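Local coordinates for dopamine N-acetyltransferase-like Protein (Tribolium castaneum, PDB 6V3T) that probably transfers acyl groups from acetyl-CoA and longer acyl-CoAs to the amine of serotonin and related arylalkylamines, and binds acetyl-CoA, at residues A[15-23]-A[35-44]; A[157-168]-A[201-212]. All blocks are in the same frame, centred on the assembly; numbering follows the deposited sequence. Where two conformers were deposited one is given.

Contact 1. Residues A[15-23]-A[35-44]; sequences IHHLRHNFP and VHGKPCELLE. With ACO (acetyl coenzyme *a), chain G.
H20 and H36 meet ring against ring in an offset stack, their planes 20° apart and their centroids 4.3 Å from each other. The overlap is partial: ND1 of H20 sits over one face of the H36 ring, displaced toward its rim. With CG of H36 anti to the backbone N (chi1 171°), the imidazole is carried back over the other segment, where H36 ND1 also reaches H20 O in a weak, bent hydrogen bond of 3.1 Å. G37 comes next to the H20 ring, its CA 3.1 Å from H20 ND1, and its N makes a second weak bond to R19 O. The successive carbonyls R19 O and H20 O are thus met by G37 and H36 of the loop.

R19 works differently, reaching across the loop and crossing P39 at a slant. Its CD touches P39 CA, and G37 O lies at the edge of the guanidinium, near its plane. The arginine and E44 side chains cross at about a right angle, yet their flat ends are only 21° apart; the resulting salt bridge is long, 3.8 Å from R19 NE to E44 OE1. The same OE1 rests 3.5 Å from I15 CG2, while E44 OE2 turns back to the backbone N of C40, right before helix 41-52, in a hydrogen bond modelled too short for its length to be trusted. Farther along, P23 CG lies against the V35 backbone.

C40 is also disulfide-bonded to C34, which fastens the loop to the start of helix 41-52. F22 presents its ring edge to the acetyl oxygen of acetyl-CoA and, like L18, packs on I126 of strand 120-129, whereas I15 continues the interface onto L48 of helix 41-52.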
# COMPACT_ATOMS: atom_id res chain seq x y z
N ILE A 15 -11.13 -8.95 -2.93
CA ILE A 15 -10.86 -8.42 -4.29
C ILE A 15 -12.05 -7.56 -4.72
O ILE A 15 -11.83 -6.43 -5.18
CB ILE A 15 -10.55 -9.56 -5.29
CG1 ILE A 15 -9.30 -10.34 -4.89
CG2 ILE A 15 -10.44 -9.01 -6.70
CD1 ILE A 15 -8.03 -9.53 -4.89
N HIS A 16 -13.28 -8.08 -4.56
CA HIS A 16 -14.53 -7.37 -4.95
C HIS A 16 -14.69 -6.11 -4.10
O HIS A 16 -15.30 -5.14 -4.59
CB HIS A 16 -15.76 -8.29 -4.88
CG HIS A 16 -16.94 -7.71 -5.60
ND1 HIS A 16 -16.95 -7.55 -6.98
CD2 HIS A 16 -18.11 -7.24 -5.15
CE1 HIS A 16 -18.10 -7.00 -7.34
NE2 HIS A 16 -18.83 -6.80 -6.23
N HIS A 17 -14.15 -6.11 -2.87
CA HIS A 17 -14.04 -4.90 -2.01
C HIS A 17 -13.07 -3.91 -2.66
O HIS A 17 -13.40 -2.72 -2.74
CB HIS A 17 -13.59 -5.25 -0.59
CG HIS A 17 -13.09 -4.08 0.19
ND1 HIS A 17 -13.75 -3.61 1.30
CD2 HIS A 17 -12.01 -3.29 0.03
CE1 HIS A 17 -13.10 -2.58 1.80
NE2 HIS A 17 -12.03 -2.36 1.03
N LEU A 18 -11.91 -4.39 -3.10
CA LEU A 18 -10.82 -3.52 -3.62
C LEU A 18 -11.29 -2.91 -4.94
O LEU A 18 -11.11 -1.70 -5.11
CB LEU A 18 -9.53 -4.33 -3.80
CG LEU A 18 -8.76 -4.63 -2.51
CD1 LEU A 18 -7.52 -5.44 -2.81
CD2 LEU A 18 -8.39 -3.35 -1.76
N ARG A 19 -11.88 -3.73 -5.82
CA ARG A 19 -12.43 -3.28 -7.12
C ARG A 19 -13.34 -2.07 -6.87
O ARG A 19 -13.13 -1.04 -7.54
CB ARG A 19 -13.16 -4.42 -7.82
CG ARG A 19 -12.23 -5.40 -8.52
CD ARG A 19 -12.97 -6.39 -9.40
NE ARG A 19 -12.87 -7.75 -8.88
CZ ARG A 19 -13.83 -8.66 -8.95
NH1 ARG A 19 -14.99 -8.37 -9.53
NH2 ARG A 19 -13.64 -9.86 -8.43
N HIS A 20 -14.25 -2.16 -5.89
CA HIS A 20 -15.35 -1.18 -5.66
C HIS A 20 -14.88 0.04 -4.85
O HIS A 20 -15.71 0.96 -4.67
CB HIS A 20 -16.56 -1.87 -4.98
CG HIS A 20 -17.53 -2.51 -5.92
ND1 HIS A 20 -17.56 -2.23 -7.28
CD2 HIS A 20 -18.53 -3.39 -5.70
CE1 HIS A 20 -18.52 -2.93 -7.85
NE2 HIS A 20 -19.14 -3.63 -6.91
N ASN A 21 -13.62 0.09 -4.41
CA ASN A 21 -13.15 1.11 -3.41
C ASN A 21 -11.75 1.64 -3.74
O ASN A 21 -11.55 2.86 -3.75
CB ASN A 21 -13.12 0.54 -2.00
CG ASN A 21 -14.51 0.31 -1.48
OD1 ASN A 21 -15.38 1.15 -1.70
ND2 ASN A 21 -14.74 -0.80 -0.81
N PHE A 22 -10.79 0.75 -3.94
CA PHE A 22 -9.35 1.09 -3.92
C PHE A 22 -8.96 1.93 -5.14
O PHE A 22 -7.97 2.63 -4.99
CB PHE A 22 -8.45 -0.14 -3.77
CG PHE A 22 -7.02 0.24 -3.49
CD1 PHE A 22 -6.70 1.01 -2.39
CD2 PHE A 22 -6.00 -0.10 -4.35
CE1 PHE A 22 -5.38 1.36 -2.12
CE2 PHE A 22 -4.69 0.26 -4.09
CZ PHE A 22 -4.38 1.01 -2.98
N PRO A 23 -9.64 1.90 -6.33
CA PRO A 23 -9.34 2.78 -7.48
C PRO A 23 -9.18 4.30 -7.30
O PRO A 23 -8.46 4.92 -8.08
CB PRO A 23 -10.57 2.57 -8.40
CG PRO A 23 -10.97 1.14 -8.15
CD PRO A 23 -10.69 0.92 -6.68
N VAL A 35 -10.50 1.09 -12.09
CA VAL A 35 -11.80 1.82 -12.08
C VAL A 35 -12.88 0.95 -11.42
O VAL A 35 -12.88 -0.30 -11.64
CB VAL A 35 -12.19 2.24 -13.51
CG1 VAL A 35 -11.39 3.45 -14.00
CG2 VAL A 35 -12.06 1.09 -14.49
N HIS A 36 -13.79 1.59 -10.66
CA HIS A 36 -14.83 0.98 -9.79
C HIS A 36 -15.46 -0.24 -10.47
O HIS A 36 -15.83 -0.11 -11.65
CB HIS A 36 -15.91 2.02 -9.41
CG HIS A 36 -17.13 1.47 -8.72
ND1 HIS A 36 -17.28 1.49 -7.34
CD2 HIS A 36 -18.27 0.92 -9.20
CE1 HIS A 36 -18.44 0.97 -7.01
NE2 HIS A 36 -19.07 0.61 -8.13
N GLY A 37 -15.56 -1.37 -9.76
CA GLY A 37 -16.37 -2.56 -10.13
C GLY A 37 -15.67 -3.46 -11.14
O GLY A 37 -15.72 -4.71 -10.97
N LYS A 38 -15.05 -2.86 -12.17
CA LYS A 38 -14.24 -3.56 -13.20
C LYS A 38 -12.97 -4.10 -12.57
O LYS A 38 -12.29 -3.37 -11.84
CB LYS A 38 -13.81 -2.62 -14.33
CG LYS A 38 -14.86 -1.64 -14.82
CD LYS A 38 -14.58 -1.07 -16.19
CE LYS A 38 -13.38 -1.70 -16.87
NZ LYS A 38 -13.63 -1.96 -18.31
N PRO A 39 -12.58 -5.36 -12.86
CA PRO A 39 -11.33 -5.91 -12.36
C PRO A 39 -10.09 -5.20 -12.95
O PRO A 39 -10.13 -4.76 -14.09
CB PRO A 39 -11.41 -7.39 -12.75
CG PRO A 39 -12.35 -7.43 -13.94
CD PRO A 39 -13.34 -6.31 -13.70
N CYS A 40 -9.05 -5.08 -12.14
CA CYS A 40 -7.69 -4.61 -12.50
C CYS A 40 -6.70 -5.76 -12.30
O CYS A 40 -5.81 -5.63 -11.43
CB CYS A 40 -7.31 -3.41 -11.65
SG CYS A 40 -6.14 -2.28 -12.44
N GLU A 41 -6.83 -6.83 -13.09
CA GLU A 41 -6.23 -8.17 -12.83
C GLU A 41 -4.71 -8.06 -12.59
O GLU A 41 -4.18 -8.90 -11.84
CB GLU A 41 -6.50 -9.14 -13.99
CG GLU A 41 -7.97 -9.37 -14.27
CD GLU A 41 -8.45 -8.77 -15.58
OE1 GLU A 41 -8.54 -9.51 -16.57
OE2 GLU A 41 -8.69 -7.56 -15.62
N LEU A 42 -4.04 -7.11 -13.24
CA LEU A 42 -2.58 -6.82 -13.09
C LEU A 42 -2.21 -6.75 -11.60
O LEU A 42 -1.35 -7.55 -11.15
CB LEU A 42 -2.19 -5.49 -13.75
CG LEU A 42 -3.16 -4.95 -14.80
CD1 LEU A 42 -4.37 -4.32 -14.12
CD2 LEU A 42 -2.47 -3.95 -15.72
N LEU A 43 -2.81 -5.82 -10.88
CA LEU A 43 -2.50 -5.63 -9.44
C LEU A 43 -3.05 -6.81 -8.66
O LEU A 43 -2.34 -7.30 -7.78
CB LEU A 43 -3.12 -4.34 -8.92
CG LEU A 43 -2.34 -3.08 -9.26
CD1 LEU A 43 -2.57 -2.71 -10.71
CD2 LEU A 43 -2.71 -1.95 -8.34
N GLU A 44 -4.30 -7.19 -8.95
CA GLU A 44 -5.06 -8.21 -8.19
C GLU A 44 -4.17 -9.44 -7.97
O GLU A 44 -4.32 -10.08 -6.92
CB GLU A 44 -6.39 -8.52 -8.88
CG GLU A 44 -7.51 -7.56 -8.49
CD GLU A 44 -8.61 -7.29 -9.51
OE1 GLU A 44 -9.29 -8.25 -9.92
OE2 GLU A 44 -8.80 -6.12 -9.89
N1A ACO G . -9.89 14.81 4.93
C2A ACO G . -8.92 15.13 5.80
N3A ACO G . -8.38 14.23 6.64
C4A ACO G . -8.79 12.96 6.66
C5A ACO G . -9.84 12.55 5.75
C6A ACO G . -10.39 13.57 4.86
N6A ACO G . -11.36 13.26 4.00
N7A ACO G . -10.07 11.26 5.96
C8A ACO G . -9.23 10.86 6.94
N9A ACO G . -8.49 11.88 7.35
C1B ACO G . -7.46 11.78 8.38
C2B ACO G . -7.99 11.85 9.78
O2B ACO G . -7.96 13.17 10.28
C3B ACO G . -7.00 10.96 10.50
O3B ACO G . -5.83 11.69 10.76
P3B ACO G . -5.59 12.21 12.25
O7A ACO G . -4.79 13.48 12.08
O8A ACO G . -7.02 12.43 12.69
O9A ACO G . -4.81 11.02 12.83
C4B ACO G . -6.61 9.91 9.50
O4B ACO G . -6.93 10.46 8.25
C5B ACO G . -7.34 8.62 9.68
O5B ACO G . -8.63 8.67 9.11
P1A ACO G . -9.37 7.27 9.03
O1A ACO G . -8.86 6.39 10.14
O2A ACO G . -10.85 7.40 8.83
O3A ACO G . -8.82 6.78 7.61
P2A ACO G . -9.87 6.26 6.51
O4A ACO G . -10.74 5.23 7.20
O5A ACO G . -10.57 7.46 5.91
O6A ACO G . -8.78 5.73 5.39
CBP ACO G . -8.13 5.80 2.94
CCP ACO G . -9.13 5.37 4.03
CDP ACO G . -6.74 5.86 3.56
CEP ACO G . -8.60 7.16 2.47
CAP ACO G . -8.12 4.85 1.69
OAP ACO G . -9.32 5.07 0.94
C9P ACO G . -6.93 4.94 0.67
O9P ACO G . -7.02 5.63 -0.35
N8P ACO G . -5.79 4.23 0.92
C7P ACO G . -4.57 4.27 0.11
C6P ACO G . -3.26 4.51 0.89
C5P ACO G . -2.10 3.60 0.51
O5P ACO G . -1.61 2.84 1.31
N4P ACO G . -1.63 3.70 -0.74
C3P ACO G . -0.41 3.02 -1.21
C2P ACO G . -0.55 2.05 -2.41
S1P ACO G . 0.09 2.69 -3.94
C ACO G . -0.80 1.89 -5.13
O ACO G . -1.13 0.72 -4.99
CH3 ACO G . -1.20 2.57 -6.41

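Contact 2. Residues A[157-168]-A[201-212]; sequences LVKVDATSLFTQ and PHDYYKVMTKVV. With ACO (acetyl coenzyme *a), chain G.
V160 and M208 lie side by side and point the same way, V160 CG1 3.7 Å from M208 CB, at the tightly packed middle of the contact. Backbone bonds run in both directions at the hydrogen-bonded pairs V158-K210, V160-M208 and A162-K206; the bond from V158 N to K210 O is nearly straight, at 174°. M208 bends at its last torsion (chi3 80°), which leaves SD 3.9 Å from A162 CB and 3.8 Å from Q168 CA, between strand and helix. Beside it the buried Q168 makes a weak bond from NE2 to Y204 O, while its OE1 lies against the aliphatic part of K206. On the other face, K159 CG meets V207 CG1, and the lysine's NZ forms a salt bridge with E123 and another with D161, the latter modelled implausibly close. F143 and A150 of helix 138-152 pack on V160 and V158, and V106 of helix 94-108 on V207.

These antiparallel strands belong to the central sheet of the GNAT acetyltransferase fold, in which strand 157-162 leads into helix 165-174 beside the cofactor. T163 OG1 lies 3.0 Å from the pantetheine N4P and is hydrogen-bonded to E25. The F166 ring is sandwiched: the adenine covers one face, and the edge of H202 approaches the other in a T-shaped pair with planes at 81°.

Toward the solvent the packing thins. The ring and carbonyl oxygen of P201, behind a cis peptide, meet L165 CD2, 3.6 Å from P201 CB. At the far end V211 is exposed, touching L157 at 4.1 Å between CG2 and CD1, and K210 leads its amine away to E147 of helix 138-152.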
# COMPACT_ATOMS: atom_id res chain seq x y z
N LEU A 157 11.37 -3.87 11.59
CA LEU A 157 11.03 -2.62 10.86
C LEU A 157 9.71 -2.78 10.10
O LEU A 157 9.58 -3.75 9.33
CB LEU A 157 12.13 -2.27 9.86
CG LEU A 157 12.01 -0.88 9.23
CD1 LEU A 157 12.82 0.13 10.02
CD2 LEU A 157 12.47 -0.89 7.78
N VAL A 158 8.80 -1.83 10.27
CA VAL A 158 7.54 -1.72 9.49
C VAL A 158 7.70 -0.52 8.56
O VAL A 158 8.25 0.51 9.00
CB VAL A 158 6.30 -1.58 10.40
CG1 VAL A 158 5.02 -1.44 9.60
CG2 VAL A 158 6.19 -2.76 11.37
N LYS A 159 7.26 -0.67 7.32
CA LYS A 159 7.40 0.35 6.26
C LYS A 159 6.07 0.44 5.51
O LYS A 159 5.34 -0.59 5.47
CB LYS A 159 8.59 -0.02 5.37
CG LYS A 159 8.74 0.78 4.08
CD LYS A 159 8.24 0.02 2.89
CE LYS A 159 7.88 0.88 1.70
NZ LYS A 159 7.47 0.01 0.57
N VAL A 160 5.75 1.62 4.99
CA VAL A 160 4.47 1.92 4.27
C VAL A 160 4.74 2.92 3.14
O VAL A 160 5.37 3.99 3.41
CB VAL A 160 3.38 2.44 5.22
CG1 VAL A 160 3.84 3.68 5.98
CG2 VAL A 160 2.08 2.70 4.48
N ASP A 161 4.27 2.59 1.94
CA ASP A 161 4.33 3.52 0.78
C ASP A 161 3.13 4.44 0.92
O ASP A 161 2.07 4.08 0.40
CB ASP A 161 4.37 2.76 -0.54
CG ASP A 161 5.76 2.28 -0.91
OD1 ASP A 161 6.62 3.15 -1.16
OD2 ASP A 161 5.97 1.07 -0.92
N ALA A 162 3.29 5.53 1.66
CA ALA A 162 2.19 6.42 2.09
C ALA A 162 1.89 7.43 0.98
O ALA A 162 2.42 8.56 1.05
CB ALA A 162 2.54 7.11 3.38
N THR A 163 1.09 7.03 0.00
CA THR A 163 0.75 7.86 -1.17
C THR A 163 -0.38 8.82 -0.80
O THR A 163 -0.40 9.95 -1.31
CB THR A 163 0.30 6.98 -2.32
OG1 THR A 163 -0.88 6.36 -1.82
CG2 THR A 163 1.33 5.95 -2.72
N SER A 164 -1.32 8.35 0.02
CA SER A 164 -2.42 9.16 0.59
C SER A 164 -1.88 9.90 1.81
O SER A 164 -1.16 9.29 2.60
CB SER A 164 -3.59 8.29 0.96
OG SER A 164 -4.69 9.07 1.39
N LEU A 165 -2.21 11.18 1.95
CA LEU A 165 -1.76 11.99 3.11
C LEU A 165 -2.59 11.61 4.35
O LEU A 165 -2.08 11.74 5.49
CB LEU A 165 -1.87 13.47 2.73
CG LEU A 165 -2.48 14.39 3.77
CD1 LEU A 165 -1.43 14.83 4.76
CD2 LEU A 165 -3.11 15.61 3.10
N PHE A 166 -3.79 11.08 4.17
CA PHE A 166 -4.56 10.47 5.28
C PHE A 166 -3.73 9.33 5.86
O PHE A 166 -3.63 9.22 7.07
CB PHE A 166 -5.92 9.96 4.81
CG PHE A 166 -6.69 10.97 4.01
CD1 PHE A 166 -6.41 12.32 4.12
CD2 PHE A 166 -7.70 10.57 3.15
CE1 PHE A 166 -7.11 13.24 3.36
CE2 PHE A 166 -8.41 11.50 2.40
CZ PHE A 166 -8.11 12.83 2.51
N THR A 167 -3.13 8.53 4.98
CA THR A 167 -2.25 7.40 5.36
C THR A 167 -0.99 7.94 6.03
O THR A 167 -0.43 7.23 6.87
CB THR A 167 -1.85 6.55 4.15
OG1 THR A 167 -3.01 5.84 3.74
CG2 THR A 167 -0.73 5.58 4.46
N GLN A 168 -0.54 9.12 5.61
CA GLN A 168 0.63 9.78 6.23
C GLN A 168 0.24 10.14 7.67
O GLN A 168 1.05 9.90 8.59
CB GLN A 168 1.08 11.01 5.44
CG GLN A 168 1.67 10.68 4.08
CD GLN A 168 1.76 11.89 3.18
OE1 GLN A 168 2.24 12.95 3.58
NE2 GLN A 168 1.33 11.72 1.94
N PRO A 201 -5.51 17.12 -1.50
CA PRO A 201 -4.30 17.59 -0.81
C PRO A 201 -3.07 16.67 -0.88
O PRO A 201 -2.16 16.86 -0.09
CB PRO A 201 -4.79 17.67 0.65
CG PRO A 201 -5.84 16.58 0.77
CD PRO A 201 -6.33 16.28 -0.63
N HIS A 202 -3.05 15.72 -1.82
CA HIS A 202 -2.01 14.67 -1.95
C HIS A 202 -0.89 15.16 -2.87
O HIS A 202 -0.78 14.66 -4.00
CB HIS A 202 -2.66 13.39 -2.44
CG HIS A 202 -3.78 12.97 -1.56
ND1 HIS A 202 -4.69 12.03 -1.93
CD2 HIS A 202 -4.16 13.37 -0.34
CE1 HIS A 202 -5.57 11.85 -0.96
NE2 HIS A 202 -5.28 12.66 0.03
N ASP A 203 -0.09 16.12 -2.39
CA ASP A 203 0.92 16.86 -3.20
C ASP A 203 2.26 16.11 -3.18
O ASP A 203 3.18 16.57 -3.90
CB ASP A 203 1.13 18.29 -2.69
CG ASP A 203 -0.12 19.15 -2.60
OD1 ASP A 203 -1.08 18.87 -3.36
OD2 ASP A 203 -0.13 20.09 -1.77
N TYR A 204 2.40 15.05 -2.37
CA TYR A 204 3.67 14.29 -2.23
C TYR A 204 3.45 12.90 -1.62
O TYR A 204 2.45 12.67 -0.91
CB TYR A 204 4.67 15.11 -1.42
CG TYR A 204 4.13 15.66 -0.13
CD1 TYR A 204 3.26 16.72 -0.09
CD2 TYR A 204 4.49 15.12 1.08
CE1 TYR A 204 2.75 17.22 1.10
CE2 TYR A 204 4.02 15.63 2.28
CZ TYR A 204 3.14 16.68 2.30
OH TYR A 204 2.67 17.15 3.48
N TYR A 205 4.40 12.01 -1.90
CA TYR A 205 4.45 10.58 -1.48
C TYR A 205 5.61 10.43 -0.49
O TYR A 205 6.75 10.89 -0.78
CB TYR A 205 4.58 9.68 -2.71
CG TYR A 205 5.29 8.35 -2.55
CD1 TYR A 205 4.86 7.39 -1.64
CD2 TYR A 205 6.34 8.01 -3.38
CE1 TYR A 205 5.48 6.16 -1.53
CE2 TYR A 205 6.98 6.78 -3.29
CZ TYR A 205 6.55 5.85 -2.36
OH TYR A 205 7.19 4.64 -2.28
N LYS A 206 5.30 9.85 0.67
CA LYS A 206 6.30 9.57 1.72
C LYS A 206 6.42 8.07 1.87
O LYS A 206 5.37 7.41 1.97
CB LYS A 206 5.86 10.14 3.06
CG LYS A 206 6.12 11.62 3.26
CD LYS A 206 5.41 12.11 4.49
CE LYS A 206 5.86 13.47 4.95
NZ LYS A 206 5.27 13.77 6.27
N VAL A 207 7.66 7.57 1.87
CA VAL A 207 8.01 6.27 2.48
C VAL A 207 8.21 6.53 3.98
O VAL A 207 8.95 7.47 4.32
CB VAL A 207 9.23 5.62 1.81
CG1 VAL A 207 9.71 4.38 2.56
CG2 VAL A 207 8.93 5.26 0.37
N MET A 208 7.51 5.77 4.82
CA MET A 208 7.45 5.98 6.28
C MET A 208 7.69 4.65 6.97
O MET A 208 7.40 3.60 6.38
CB MET A 208 6.09 6.56 6.70
CG MET A 208 5.73 7.83 5.95
SD MET A 208 4.23 8.66 6.52
CE MET A 208 4.87 9.52 7.96
N THR A 209 8.20 4.71 8.19
CA THR A 209 8.94 3.61 8.84
C THR A 209 8.80 3.74 10.36
O THR A 209 8.86 4.88 10.86
CB THR A 209 10.39 3.66 8.38
OG1 THR A 209 10.47 2.69 7.33
CG2 THR A 209 11.40 3.37 9.48
N LYS A 210 8.66 2.61 11.05
CA LYS A 210 8.83 2.54 12.51
C LYS A 210 9.60 1.27 12.85
O LYS A 210 9.40 0.26 12.15
CB LYS A 210 7.48 2.55 13.22
CG LYS A 210 7.54 3.08 14.64
CD LYS A 210 6.26 2.88 15.40
CE LYS A 210 6.38 3.27 16.86
NZ LYS A 210 5.57 2.36 17.70
N VAL A 211 10.43 1.35 13.89
CA VAL A 211 11.25 0.22 14.44
C VAL A 211 10.47 -0.37 15.62
O VAL A 211 9.94 0.43 16.42
CB VAL A 211 12.64 0.73 14.85
CG1 VAL A 211 13.60 -0.42 15.13
CG2 VAL A 211 13.24 1.68 13.81
N VAL A 212 10.40 -1.70 15.73
CA VAL A 212 9.43 -2.41 16.62
C VAL A 212 10.17 -3.46 17.48
O VAL A 212 11.40 -3.33 17.61
CB VAL A 212 8.29 -2.99 15.77
CG1 VAL A 212 7.69 -1.94 14.84
CG2 VAL A 212 8.74 -4.20 14.97
N1A ACO G . -9.89 14.81 4.93
C2A ACO G . -8.92 15.13 5.80
N3A ACO G . -8.38 14.23 6.64
C4A ACO G . -8.79 12.96 6.66
C5A ACO G . -9.84 12.55 5.75
C6A ACO G . -10.39 13.57 4.86
N6A ACO G . -11.36 13.26 4.00
N7A ACO G . -10.07 11.26 5.96
C8A ACO G . -9.23 10.86 6.94
N9A ACO G . -8.49 11.88 7.35
C1B ACO G . -7.46 11.78 8.38
C2B ACO G . -7.99 11.85 9.78
O2B ACO G . -7.96 13.17 10.28
C3B ACO G . -7.00 10.96 10.50
O3B ACO G . -5.83 11.69 10.76
P3B ACO G . -5.59 12.21 12.25
O7A ACO G . -4.79 13.48 12.08
O8A ACO G . -7.02 12.43 12.69
O9A ACO G . -4.81 11.02 12.83
C4B ACO G . -6.61 9.91 9.50
O4B ACO G . -6.93 10.46 8.25
C5B ACO G . -7.34 8.62 9.68
O5B ACO G . -8.63 8.67 9.11
P1A ACO G . -9.37 7.27 9.03
O1A ACO G . -8.86 6.39 10.14
O2A ACO G . -10.85 7.40 8.83
O3A ACO G . -8.82 6.78 7.61
P2A ACO G . -9.87 6.26 6.51
O4A ACO G . -10.74 5.23 7.20
O5A ACO G . -10.57 7.46 5.91
O6A ACO G . -8.78 5.73 5.39
CBP ACO G . -8.13 5.80 2.94
CCP ACO G . -9.13 5.37 4.03
CDP ACO G . -6.74 5.86 3.56
CEP ACO G . -8.60 7.16 2.47
CAP ACO G . -8.12 4.85 1.69
OAP ACO G . -9.32 5.07 0.94
C9P ACO G . -6.93 4.94 0.67
O9P ACO G . -7.02 5.63 -0.35
N8P ACO G . -5.79 4.23 0.92
C7P ACO G . -4.57 4.27 0.11
C6P ACO G . -3.26 4.51 0.89
C5P ACO G . -2.10 3.60 0.51
O5P ACO G . -1.61 2.84 1.31
N4P ACO G . -1.63 3.70 -0.74
C3P ACO G . -0.41 3.02 -1.21
C2P ACO G . -0.55 2.05 -2.41
S1P ACO G . 0.09 2.69 -3.94
C ACO G . -0.80 1.89 -5.13
O ACO G . -1.13 0.72 -4.99
CH3 ACO G . -1.20 2.57 -6.41

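Contact 1 is a surface contact and contact 2 a partly buried one within the central sheet; their centres are 22 Å apart, on opposite sides of the chain's centre. The difference in place shows in the chemistry. At 15-23 with 35-44, a helix end and a loop are held by stacked imidazoles, weak bonds and a long ion pair, whereas 157-168 with 201-212 relies on regular backbone pairing and apolar side chains, giving about twice the buried surface. No secondary-structure element is common to both, but acetyl-CoA is: contact 1 touches it chiefly through F22 near the acetyl group, contact 2 from the pantetheine to the adenine.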